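PDB 2R0B: Serine/threonine/tyrosine-interacting protein from Homo sapiens, which lacks phosphatase activity but anchors the kinases MAPK1 and MAPK3 in the nucleus and keeps FBXW7 from assembling into its SCF ubiquitin ligase. Local coordinates for residues L26-Q30 with F53-F57; Y18-K23 with F48-F53; I34-I38 with F82-S86. All coordinates share one frame; numbering follows the deposited sequence.

Contact 1 (L26-Q30 with F53-F57)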
ATOM      1  N   LEU A  26       4.657  12.157  12.948  1.00 21.06           N
ATOM      2  CA  LEU A  26       5.961  12.503  12.345  1.00 21.06           C
ATOM      3  C   LEU A  26       7.163  11.820  13.018  1.00 20.93           C
ATOM      4  O   LEU A  26       7.964  11.205  12.317  1.00 19.71           O
ATOM      5  CB  LEU A  26       6.181  14.010  12.276  1.00 20.80           C
ATOM      6  CG  LEU A  26       7.427  14.451  11.508  1.00 20.46           C
ATOM      7  CD1 LEU A  26       7.444  13.871  10.081  1.00 20.74           C
ATOM      8  CD2 LEU A  26       7.466  15.963  11.476  1.00 23.74           C
ATOM      9  N   PRO A  27       7.277  11.908  14.367  1.00 20.95           N
ATOM     10  CA  PRO A  27       8.379  11.213  15.050  1.00 20.98           C
ATOM     11  C   PRO A  27       8.486   9.722  14.695  1.00 20.77           C
ATOM     12  O   PRO A  27       9.595   9.219  14.493  1.00 20.65           O
ATOM     13  CB  PRO A  27       8.011  11.363  16.531  1.00 21.25           C
ATOM     14  CG  PRO A  27       7.296  12.647  16.587  1.00 21.30           C
ATOM     15  CD  PRO A  27       6.455  12.679  15.328  1.00 21.47           C
ATOM     16  N   VAL A  28       7.347   9.034  14.609  1.00 20.00           N
ATOM     17  CA  VAL A  28       7.325   7.597  14.283  1.00 18.77           C
ATOM     18  C   VAL A  28       7.807   7.374  12.856  1.00 17.94           C
ATOM     19  O   VAL A  28       8.655   6.517  12.614  1.00 16.94           O
ATOM     20  CB  VAL A  28       5.924   6.983  14.515  1.00 18.97           C
ATOM     21  CG1 VAL A  28       5.860   5.556  14.032  1.00 19.23           C
ATOM     22  CG2 VAL A  28       5.564   7.053  16.005  1.00 20.80           C
ATOM     23  N   LEU A  29       7.315   8.203  11.936  1.00 17.54           N
ATOM     24  CA  LEU A  29       7.722   8.129  10.550  1.00 17.89           C
ATOM     25  C   LEU A  29       9.216   8.382  10.379  1.00 17.93           C
ATOM     26  O   LEU A  29       9.885   7.637   9.666  1.00 17.71           O
ATOM     27  CB  LEU A  29       6.887   9.084   9.679  1.00 18.17           C
ATOM     28  CG  LEU A  29       5.386   8.766   9.685  1.00 17.67           C
ATOM     29  CD1 LEU A  29       4.654   9.964   9.103  1.00 20.85           C
ATOM     30  CD2 LEU A  29       5.026   7.518   8.905  1.00 19.13           C
ATOM     31  N   GLN A  30       9.750   9.372  11.090  1.00 18.11           N
ATOM     32  CA  GLN A  30      11.161   9.727  10.918  1.00 19.43           C
ATOM     33  C   GLN A  30      12.043   8.667  11.550  1.00 18.84           C
ATOM     34  O   GLN A  30      13.059   8.308  10.963  1.00 19.79           O
ATOM     35  CB  GLN A  30      11.441  11.134  11.466  1.00 19.16           C
ATOM     36  CG  GLN A  30      10.603  12.182  10.721  1.00 19.09           C
ATOM     37  CD  GLN A  30      10.933  13.619  11.055  1.00 21.90           C
ATOM     38  OE1 GLN A  30      11.086  13.993  12.228  1.00 24.35           O
ATOM     39  NE2 GLN A  30      11.000  14.457  10.010  1.00 25.73           N
ATOM     40  N   PHE A  53       2.462  16.078   5.213  1.00 20.96           N
ATOM     41  CA  PHE A  53       3.801  16.621   5.334  1.00 22.99           C
ATOM     42  C   PHE A  53       4.276  17.018   3.958  1.00 24.86           C
ATOM     43  O   PHE A  53       5.001  16.270   3.304  1.00 25.34           O
ATOM     44  CB  PHE A  53       4.732  15.611   5.998  1.00 22.36           C
ATOM     45  CG  PHE A  53       4.194  15.062   7.303  1.00 23.02           C
ATOM     46  CD1 PHE A  53       4.267  15.812   8.478  1.00 20.37           C
ATOM     47  CD2 PHE A  53       3.625  13.795   7.354  1.00 22.91           C
ATOM     48  CE1 PHE A  53       3.757  15.304   9.678  1.00 21.06           C
ATOM     49  CE2 PHE A  53       3.127  13.275   8.551  1.00 20.47           C
ATOM     50  CZ  PHE A  53       3.195  14.030   9.711  1.00 22.37           C
ATOM     51  N   GLN A  54       3.877  18.221   3.546  1.00 27.00           N
ATOM     52  CA  GLN A  54       4.091  18.692   2.174  1.00 29.61           C
ATOM     53  C   GLN A  54       5.564  18.717   1.806  1.00 29.89           C
ATOM     54  O   GLN A  54       5.937  18.393   0.675  1.00 31.35           O
ATOM     55  CB  GLN A  54       3.457  20.078   1.954  1.00 29.95           C
ATOM     56  CG  GLN A  54       2.007  20.222   2.483  1.00 33.01           C
ATOM     57  CD  GLN A  54       1.074  19.129   1.971  1.00 36.32           C
ATOM     58  OE1 GLN A  54       1.087  18.789   0.784  1.00 39.06           O
ATOM     59  NE2 GLN A  54       0.263  18.569   2.870  1.00 36.88           N
ATOM     60  N   GLN A  55       6.400  19.059   2.777  1.00 29.88           N
ATOM     61  CA  GLN A  55       7.798  19.345   2.505  1.00 29.59           C
ATOM     62  C   GLN A  55       8.746  18.201   2.850  1.00 28.49           C
ATOM     63  O   GLN A  55       9.909  18.248   2.476  1.00 29.93           O
ATOM     64  CB  GLN A  55       8.219  20.636   3.230  1.00 30.07           C
ATOM     65  CG  GLN A  55       7.639  21.927   2.645  1.00 33.13           C
ATOM     66  CD  GLN A  55       8.293  22.322   1.322  1.00 35.53           C
ATOM     67  OE1 GLN A  55       7.973  21.767   0.264  1.00 38.80           O
ATOM     68  NE2 GLN A  55       9.206  23.291   1.377  1.00 36.66           N
ATOM     69  N   LEU A  56       8.256  17.174   3.544  1.00 26.90           N
ATOM     70  CA  LEU A  56       9.138  16.158   4.123  1.00 25.21           C
ATOM     71  C   LEU A  56       9.176  14.805   3.419  1.00 23.97           C
ATOM     72  O   LEU A  56      10.101  14.021   3.634  1.00 25.18           O
ATOM     73  CB  LEU A  56       8.821  15.951   5.611  1.00 24.75           C
ATOM     74  CG  LEU A  56       9.019  17.152   6.551  1.00 25.33           C
ATOM     75  CD1 LEU A  56       8.343  16.941   7.876  1.00 25.71           C
ATOM     76  CD2 LEU A  56      10.500  17.461   6.765  1.00 28.80           C
ATOM     77  N   PHE A  57       8.172  14.524   2.604  1.00 21.97           N
ATOM     78  CA  PHE A  57       8.030  13.190   2.026  1.00 19.66           C
ATOM     79  C   PHE A  57       7.638  13.316   0.578  1.00 18.33           C
ATOM     80  O   PHE A  57       7.072  14.347   0.176  1.00 18.36           O
ATOM     81  CB  PHE A  57       6.935  12.390   2.760  1.00 19.57           C
ATOM     82  CG  PHE A  57       7.200  12.167   4.224  1.00 19.46           C
ATOM     83  CD1 PHE A  57       8.216  11.339   4.651  1.00 22.79           C
ATOM     84  CD2 PHE A  57       6.396  12.768   5.184  1.00 20.30           C
ATOM     85  CE1 PHE A  57       8.463  11.150   6.016  1.00 23.16           C
ATOM     86  CE2 PHE A  57       6.648  12.589   6.552  1.00 21.61           C
ATOM     87  CZ  PHE A  57       7.686  11.771   6.966  1.00 19.66           C
TER
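Leu-26, on the first turn of helix 26-31, puts every branch of its side chain against the 53-57 loop. Its CB starts the contact, 3.8 Å from CE1 of Phe-53. CG is swung away from the backbone N (chi1 -173°), which carries the two methyls on toward the loop, where they divide the work. CD1 lies over one face of the Phe-53 ring, a CH-pi contact 4.1 Å from the centroid, and the same methyl also meets CZ of Phe-57 at 3.8 Å. CD2 goes to Leu-56, where it touches CD1 at 3.8 Å. One turn further on, Leu-29 adds a second point of contact: its CD1 is 3.7 Å from Phe-53 CE2, and its CB rests on the CZ end of Phe-57. No hydrogen bond crosses, so the grip is apolar. Phe-53 opens the FBXW7-binding motif and is buried here against the helix; Gln-54 and Gln-55, its other two residues, are exposed. The loop runs straight into strand 58-63, at one edge of the sheet, and both Leu-29 and Phe-57 also touch Ile-34, so helix, loop and the lead-in to strand 36-41 meet at Ile-34.

Contact 2 (Y18-K23 with F48-F53)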
ATOM      1  N   TYR A  18      -5.020   5.166   7.766  1.00 13.91           N
ATOM      2  CA  TYR A  18      -4.669   6.553   7.566  1.00 14.53           C
ATOM      3  C   TYR A  18      -4.008   7.184   8.815  1.00 14.46           C
ATOM      4  O   TYR A  18      -3.203   8.130   8.704  1.00 15.37           O
ATOM      5  CB  TYR A  18      -5.895   7.350   7.099  1.00 14.34           C
ATOM      6  CG  TYR A  18      -6.785   7.748   8.254  1.00 14.79           C
ATOM      7  CD1 TYR A  18      -7.841   6.935   8.653  1.00 13.92           C
ATOM      8  CD2 TYR A  18      -6.535   8.917   8.968  1.00 14.32           C
ATOM      9  CE1 TYR A  18      -8.671   7.289   9.737  1.00 15.89           C
ATOM     10  CE2 TYR A  18      -7.344   9.270  10.051  1.00 14.45           C
ATOM     11  CZ  TYR A  18      -8.387   8.462  10.431  1.00 15.63           C
ATOM     12  OH  TYR A  18      -9.161   8.838  11.505  1.00 18.00           O
ATOM     13  N   SER A  19      -4.362   6.667   9.999  1.00 15.07           N
ATOM     14  CA  SER A  19      -3.884   7.263  11.250  0.50 15.76           C
ATOM     15  C   SER A  19      -2.362   7.216  11.355  1.00 16.15           C
ATOM     16  O   SER A  19      -1.773   7.993  12.101  1.00 16.90           O
ATOM     17  CB  SER A  19      -4.570   6.622  12.476  0.50 15.54           C
ATOM     18  OG  SER A  19      -3.845   5.524  13.000  0.50 17.70           O
ATOM     19  N   SER A  20      -1.724   6.337  10.587  1.00 15.96           N
ATOM     20  CA  SER A  20      -0.255   6.240  10.656  1.00 16.38           C
ATOM     21  C   SER A  20       0.512   7.391  10.006  1.00 17.16           C
ATOM     22  O   SER A  20       1.722   7.520  10.202  1.00 17.66           O
ATOM     23  CB  SER A  20       0.237   4.885  10.136  1.00 16.61           C
ATOM     24  OG  SER A  20      -0.078   4.685   8.787  1.00 17.07           O
ATOM     25  N   ALA A  21      -0.175   8.230   9.235  1.00 17.47           N
ATOM     26  CA  ALA A  21       0.487   9.310   8.535  1.00 18.35           C
ATOM     27  C   ALA A  21      -0.100  10.688   8.897  1.00 18.81           C
ATOM     28  O   ALA A  21       0.057  11.651   8.153  1.00 18.69           O
ATOM     29  CB  ALA A  21       0.459   9.052   7.020  1.00 18.89           C
ATOM     30  N   MET A  22      -0.727  10.760  10.074  1.00 18.97           N
ATOM     31  CA  MET A  22      -1.274  12.018  10.632  1.00 20.79           C
ATOM     32  C   MET A  22      -0.117  12.880  11.127  1.00 21.90           C
ATOM     33  O   MET A  22       0.970  12.357  11.381  1.00 21.62           O
ATOM     34  CB  MET A  22      -2.205  11.713  11.823  1.00 20.07           C
ATOM     35  CG  MET A  22      -3.630  11.182  11.478  1.00 22.25           C
ATOM     36  SD  MET A  22      -4.713  10.943  12.948  1.00 22.14           S
ATOM     37  CE  MET A  22      -3.658   9.922  13.979  1.00 25.01           C
ATOM     38  N   LYS A  23      -0.362  14.182  11.307  1.00 23.32           N
ATOM     39  CA  LYS A  23       0.689  15.121  11.763  1.00 24.12           C
ATOM     40  C   LYS A  23       1.438  14.613  12.986  1.00 23.92           C
ATOM     41  O   LYS A  23       2.676  14.676  13.041  1.00 24.17           O
ATOM     42  CB  LYS A  23       0.109  16.518  12.081  1.00 24.08           C
ATOM     43  CG  LYS A  23      -0.296  17.385  10.868  1.00 27.50           C
ATOM     44  CD  LYS A  23       0.786  17.513   9.799  1.00 30.54           C
ATOM     45  CE  LYS A  23       1.587  18.806   9.923  1.00 30.13           C
ATOM     46  NZ  LYS A  23       2.321  19.155   8.652  1.00 29.71           N
ATOM     47  N   PHE A  48     -10.146  13.822   5.456  1.00 16.60           N
ATOM     48  CA  PHE A  48      -9.375  13.267   6.562  1.00 16.33           C
ATOM     49  C   PHE A  48      -8.218  12.362   6.133  1.00 16.74           C
ATOM     50  O   PHE A  48      -7.380  12.016   6.960  1.00 16.82           O
ATOM     51  CB  PHE A  48     -10.269  12.574   7.605  1.00 16.27           C
ATOM     52  CG  PHE A  48     -10.931  11.306   7.120  1.00 15.24           C
ATOM     53  CD1 PHE A  48     -10.457  10.076   7.509  1.00 13.35           C
ATOM     54  CD2 PHE A  48     -12.073  11.352   6.339  1.00 14.11           C
ATOM     55  CE1 PHE A  48     -11.069   8.902   7.129  1.00 13.62           C
ATOM     56  CE2 PHE A  48     -12.709  10.170   5.928  1.00 14.89           C
ATOM     57  CZ  PHE A  48     -12.202   8.930   6.318  1.00 16.05           C
ATOM     58  N   ILE A  49      -8.175  11.992   4.850  1.00 15.88           N
ATOM     59  CA  ILE A  49      -7.086  11.176   4.322  1.00 15.49           C
ATOM     60  C   ILE A  49      -6.377  11.959   3.210  1.00 15.11           C
ATOM     61  O   ILE A  49      -6.890  12.099   2.091  1.00 16.51           O
ATOM     62  CB  ILE A  49      -7.531   9.811   3.786  1.00 14.61           C
ATOM     63  CG1 ILE A  49      -8.352   9.034   4.803  1.00 15.14           C
ATOM     64  CG2 ILE A  49      -6.297   8.950   3.417  1.00 13.99           C
ATOM     65  CD1 ILE A  49      -8.932   7.771   4.228  1.00 14.12           C
ATOM     66  N   LYS A  50      -5.192  12.447   3.532  1.00 16.29           N
ATOM     67  CA  LYS A  50      -4.482  13.374   2.664  1.00 17.04           C
ATOM     68  C   LYS A  50      -3.002  13.469   3.047  1.00 16.53           C
ATOM     69  O   LYS A  50      -2.613  13.054   4.139  1.00 16.05           O
ATOM     70  CB  LYS A  50      -5.136  14.756   2.773  1.00 17.39           C
ATOM     71  CG  LYS A  50      -4.755  15.504   4.043  1.00 20.79           C
ATOM     72  CD  LYS A  50      -5.450  16.847   4.126  1.00 26.97           C
ATOM     73  CE  LYS A  50      -6.702  16.783   4.961  1.00 28.87           C
ATOM     74  NZ  LYS A  50      -6.406  16.848   6.441  1.00 31.66           N
ATOM     75  N   PRO A  51      -2.161  13.993   2.147  1.00 17.20           N
ATOM     76  CA  PRO A  51      -0.758  14.216   2.540  1.00 16.85           C
ATOM     77  C   PRO A  51      -0.656  15.257   3.647  1.00 18.03           C
ATOM     78  O   PRO A  51      -1.219  16.361   3.520  1.00 19.04           O
ATOM     79  CB  PRO A  51      -0.120  14.733   1.253  1.00 18.81           C
ATOM     80  CG  PRO A  51      -0.970  14.213   0.186  1.00 16.93           C
ATOM     81  CD  PRO A  51      -2.363  14.307   0.720  1.00 16.68           C
ATOM     82  N   ASN A  52       0.005  14.898   4.745  1.00 17.72           N
ATOM     83  CA  ASN A  52       0.149  15.826   5.868  1.00 18.99           C
ATOM     84  C   ASN A  52       1.496  16.499   6.019  1.00 19.55           C
ATOM     85  O   ASN A  52       1.657  17.400   6.861  1.00 19.03           O
ATOM     86  CB  ASN A  52      -0.249  15.153   7.185  1.00 18.59           C
ATOM     87  CG  ASN A  52      -1.704  14.758   7.212  1.00 20.23           C
ATOM     88  OD1 ASN A  52      -2.598  15.608   7.070  1.00 22.74           O
ATOM     89  ND2 ASN A  52      -1.958  13.480   7.419  1.00 20.20           N
ATOM     90  N   PHE A  53       2.462  16.078   5.213  1.00 20.96           N
ATOM     91  CA  PHE A  53       3.801  16.621   5.334  1.00 22.99           C
ATOM     92  C   PHE A  53       4.276  17.018   3.958  1.00 24.86           C
ATOM     93  O   PHE A  53       5.001  16.270   3.304  1.00 25.34           O
ATOM     94  CB  PHE A  53       4.732  15.611   5.998  1.00 22.36           C
ATOM     95  CG  PHE A  53       4.194  15.062   7.303  1.00 23.02           C
ATOM     96  CD1 PHE A  53       4.267  15.812   8.478  1.00 20.37           C
ATOM     97  CD2 PHE A  53       3.625  13.795   7.354  1.00 22.91           C
ATOM     98  CE1 PHE A  53       3.757  15.304   9.678  1.00 21.06           C
ATOM     99  CE2 PHE A  53       3.127  13.275   8.551  1.00 20.47           C
ATOM    100  CZ  PHE A  53       3.195  14.030   9.711  1.00 22.37           C
TER
HETATM  101  O   HOH W   1       0.604  12.159   5.415  1.00 15.87           O
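Phe-48 turns its ring edge onto the face of Tyr-18 in a T-shaped stack, with centroids 5.2 Å apart and planes at 82°; CD1 of Phe-48 stands over the centre of the tyrosine ring. At the other end of the contact, Phe-53 carries CB of its neighbour Asn-52 over one face, toward the rim, while backbone oxygens meet its edge: Lys-23 O lies in the ring plane, and Met-22 O is 3.2 Å from CZ. Both segments are loops of the dual-specificity phosphatase domain, one following strand 13-16 and the other leading toward strand 58-63. Tyr-18 holds CG between its backbone N and carbonyl carbon, the crowded position, and this brings the ring to Phe-48 while CB sits 3.8 Å from CG1 of Ile-49. With an alanine here the CB contact would remain, but the edge of Phe-48 would probably lose its aromatic partner and a gap would open beside it. Ile-49 itself reaches inward to His-96 and Cys-39 of the central strands. Between the two aromatic ends the polar atoms take over. Ala-21 O receives two bonds: one from Asn-52 ND2, 2.8 Å long and fairly straight at 166°, which arrives from above the carbonyl plane although the oxygen lies in the plane of the amide, and one from a water, also 2.8 Å away. That water in turn accepts a hydrogen bond from the backbone N of Asn-52 at 2.9 Å, so side chain and backbone of one asparagine both answer to one carbonyl. Lys-23, bent at chi2 and chi3, runs back past Phe-53 with CD 3.7 Å from CE1, and its NZ finishes 2.6 Å from Asn-52 O, nearly in line with the C=O bond.

Contact 3 (I34-I38 with F82-S86)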
ATOM      1  N   ILE A  34      11.032   6.580   7.042  1.00 17.53           N
ATOM      2  CA  ILE A  34      10.042   6.669   5.938  1.00 17.09           C
ATOM      3  C   ILE A  34      10.372   7.885   5.089  1.00 16.44           C
ATOM      4  O   ILE A  34      10.579   8.966   5.631  1.00 18.20           O
ATOM      5  CB  ILE A  34       8.602   6.874   6.471  1.00 16.49           C
ATOM      6  CG1 ILE A  34       8.100   5.685   7.306  1.00 17.56           C
ATOM      7  CG2 ILE A  34       7.639   7.245   5.336  1.00 16.77           C
ATOM      8  CD1 ILE A  34       8.305   4.343   6.629  1.00 15.66           C
ATOM      9  N   THR A  35      10.385   7.714   3.767  1.00 15.04           N
ATOM     10  CA  THR A  35      10.701   8.803   2.843  1.00 15.72           C
ATOM     11  C   THR A  35       9.634   8.992   1.767  1.00 14.62           C
ATOM     12  O   THR A  35       9.580  10.051   1.125  1.00 16.13           O
ATOM     13  CB  THR A  35      12.055   8.582   2.127  1.00 16.10           C
ATOM     14  OG1 THR A  35      12.066   7.317   1.469  1.00 17.21           O
ATOM     15  CG2 THR A  35      13.195   8.652   3.121  1.00 17.49           C
ATOM     16  N   HIS A  36       8.822   7.957   1.572  1.00 15.19           N
ATOM     17  CA  HIS A  36       7.805   7.921   0.521  1.00 12.58           C
ATOM     18  C   HIS A  36       6.476   7.389   1.071  1.00 12.90           C
ATOM     19  O   HIS A  36       6.471   6.448   1.848  1.00 12.92           O
ATOM     20  CB  HIS A  36       8.268   6.963  -0.570  1.00 12.77           C
ATOM     21  CG  HIS A  36       9.383   7.483  -1.421  1.00 13.09           C
ATOM     22  ND1 HIS A  36      10.692   7.542  -0.986  1.00 14.57           N
ATOM     23  CD2 HIS A  36       9.388   7.927  -2.701  1.00 15.46           C
ATOM     24  CE1 HIS A  36      11.447   8.030  -1.955  1.00 19.02           C
ATOM     25  NE2 HIS A  36      10.681   8.267  -3.008  1.00 16.85           N
ATOM     26  N   ILE A  37       5.347   7.962   0.646  1.00 12.36           N
ATOM     27  CA  ILE A  37       4.047   7.502   1.142  1.00 11.78           C
ATOM     28  C   ILE A  37       3.050   7.361  -0.017  1.00 13.00           C
ATOM     29  O   ILE A  37       2.908   8.280  -0.828  1.00 13.26           O
ATOM     30  CB  ILE A  37       3.476   8.499   2.183  1.00 12.38           C
ATOM     31  CG1 ILE A  37       4.449   8.659   3.366  1.00 10.76           C
ATOM     32  CG2 ILE A  37       2.065   8.077   2.638  1.00 12.23           C
ATOM     33  CD1 ILE A  37       4.021   9.702   4.392  1.00 11.63           C
ATOM     34  N   ILE A  38       2.446   6.191  -0.151  1.00 11.91           N
ATOM     35  CA  ILE A  38       1.321   6.011  -1.088  1.00 12.69           C
ATOM     36  C   ILE A  38       0.071   6.240  -0.236  1.00 13.09           C
ATOM     37  O   ILE A  38      -0.200   5.487   0.691  1.00 13.11           O
ATOM     38  CB  ILE A  38       1.293   4.628  -1.768  1.00 13.01           C
ATOM     39  CG1 ILE A  38       2.574   4.388  -2.566  1.00 13.01           C
ATOM     40  CG2 ILE A  38       0.069   4.534  -2.722  1.00 12.86           C
ATOM     41  CD1 ILE A  38       2.626   3.032  -3.276  1.00 13.06           C
ATOM     42  N   PHE A  82       7.099   3.151  -8.120  1.00 14.86           N
ATOM     43  CA  PHE A  82       7.247   4.104  -7.027  1.00 14.09           C
ATOM     44  C   PHE A  82       7.989   3.461  -5.846  1.00 14.91           C
ATOM     45  O   PHE A  82       8.965   4.028  -5.310  1.00 14.72           O
ATOM     46  CB  PHE A  82       5.857   4.619  -6.614  1.00 14.55           C
ATOM     47  CG  PHE A  82       5.873   5.679  -5.520  1.00 12.23           C
ATOM     48  CD1 PHE A  82       6.112   7.009  -5.821  1.00 11.50           C
ATOM     49  CD2 PHE A  82       5.564   5.346  -4.212  1.00 14.13           C
ATOM     50  CE1 PHE A  82       6.107   7.986  -4.849  1.00 12.77           C
ATOM     51  CE2 PHE A  82       5.527   6.320  -3.217  1.00 14.12           C
ATOM     52  CZ  PHE A  82       5.796   7.648  -3.541  1.00 13.74           C
ATOM     53  N   ILE A  83       7.558   2.252  -5.498  1.00 14.94           N
ATOM     54  CA  ILE A  83       8.153   1.520  -4.404  1.00 15.25           C
ATOM     55  C   ILE A  83       9.570   1.110  -4.756  1.00 15.70           C
ATOM     56  O   ILE A  83      10.458   1.301  -3.935  1.00 15.95           O
ATOM     57  CB  ILE A  83       7.331   0.295  -4.006  1.00 14.54           C
ATOM     58  CG1 ILE A  83       6.005   0.741  -3.337  1.00 15.30           C
ATOM     59  CG2 ILE A  83       8.117  -0.592  -3.037  1.00 14.38           C
ATOM     60  CD1 ILE A  83       4.935  -0.348  -3.305  1.00 14.54           C
ATOM     61  N   ASP A  84       9.793   0.595  -5.969  1.00 16.67           N
ATOM     62  CA  ASP A  84      11.169   0.232  -6.384  1.00 17.04           C
ATOM     63  C   ASP A  84      12.140   1.411  -6.313  1.00 17.08           C
ATOM     64  O   ASP A  84      13.287   1.266  -5.888  1.00 17.98           O
ATOM     65  CB  ASP A  84      11.200  -0.371  -7.807  1.00 18.48           C
ATOM     66  CG  ASP A  84      10.720  -1.810  -7.852  1.00 20.17           C
ATOM     67  OD1 ASP A  84      10.790  -2.514  -6.822  1.00 24.58           O
ATOM     68  OD2 ASP A  84      10.312  -2.256  -8.944  1.00 27.07           O
ATOM     69  N   GLY A  85      11.668   2.575  -6.735  1.00 16.05           N
ATOM     70  CA  GLY A  85      12.440   3.785  -6.824  1.00 16.88           C
ATOM     71  C   GLY A  85      12.892   4.219  -5.452  1.00 17.54           C
ATOM     72  O   GLY A  85      14.056   4.561  -5.252  1.00 18.25           O
ATOM     73  N   SER A  86      11.980   4.143  -4.496  1.00 17.09           N
ATOM     74  CA  SER A  86      12.320   4.469  -3.123  1.00 17.52           C
ATOM     75  C   SER A  86      13.329   3.479  -2.561  1.00 18.41           C
ATOM     76  O   SER A  86      14.374   3.875  -2.027  1.00 18.74           O
ATOM     77  CB  SER A  86      11.070   4.430  -2.259  1.00 17.39           C
ATOM     78  OG  SER A  86      11.427   4.682  -0.924  1.00 17.70           O
TER
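Ser-86 and Phe-82, one turn apart on helix 76-88, hold the imidazole of His-36 from two directions, and this is where the packing is tight. CB of Ser-86 lies over one face of the His-36 ring, 3.5 Å from the centroid and 16° off the normal, a CH-pi contact. The ring edge meanwhile points at the face of Phe-82, giving a T-shaped pair with centroids 5.3 Å apart and planes at 76°; the closest atoms of that pair are His-36 CD2 and Phe-82 CZ, 3.7 Å apart. Thr-35 OG1, in the plane of the imidazole, is hydrogen-bonded to ND1 of His-36 at 2.8 Å, which holds the ring against turning about CB-CG; it also engages Lys-92 N. Phe-82 extends its ring on the side remote from its own N (chi1 -177°), toward the strand, and there CG1 of Ile-38 comes within 3.5 Å of CD2. Looser contact follows next door, where Ile-38 CD1 and Ile-83 CG1 are 4.1 Å apart and the side chains cross at about a right angle. Asp-84, partly exposed, takes no part in the contact; it forms a salt bridge with Lys-80 and a weak hydrogen bond with Tyr-111 of helix 103-116. Strand 36-38 and helix 82-86 run nearly antiparallel, their axes 9.6 Å apart at closest approach. Strands 58-63 and 93-96 and helix 76-88 between them form a beta-alpha-beta crossover of the phosphatase domain, whose helix passes over strand 36-41, with Phe-82 reaching Leu-60 and Ser-86 reaching Val-93.

From the N terminus the first segments met are 18-23, 26-30 and 34-38, and their partners follow in the same order: 48-53, 53-57 and 82-86. No contact is therefore enclosed by another; all three loops cross. Contact 2 closes the first, tying the turn after strand 13-16 to the loop beyond strand 36-41. Contact 1 closes the next, bringing helix 26-31 to the end of that same loop, and the two share Phe-53. Contact 3 spans the longest loop and fixes strand 36-41 to helix 76-88. Contacts 1 and 3 also meet directly, through a probable Leu-29 O to Ile-34 N hydrogen bond, whereas contacts 2 and 3 do not touch.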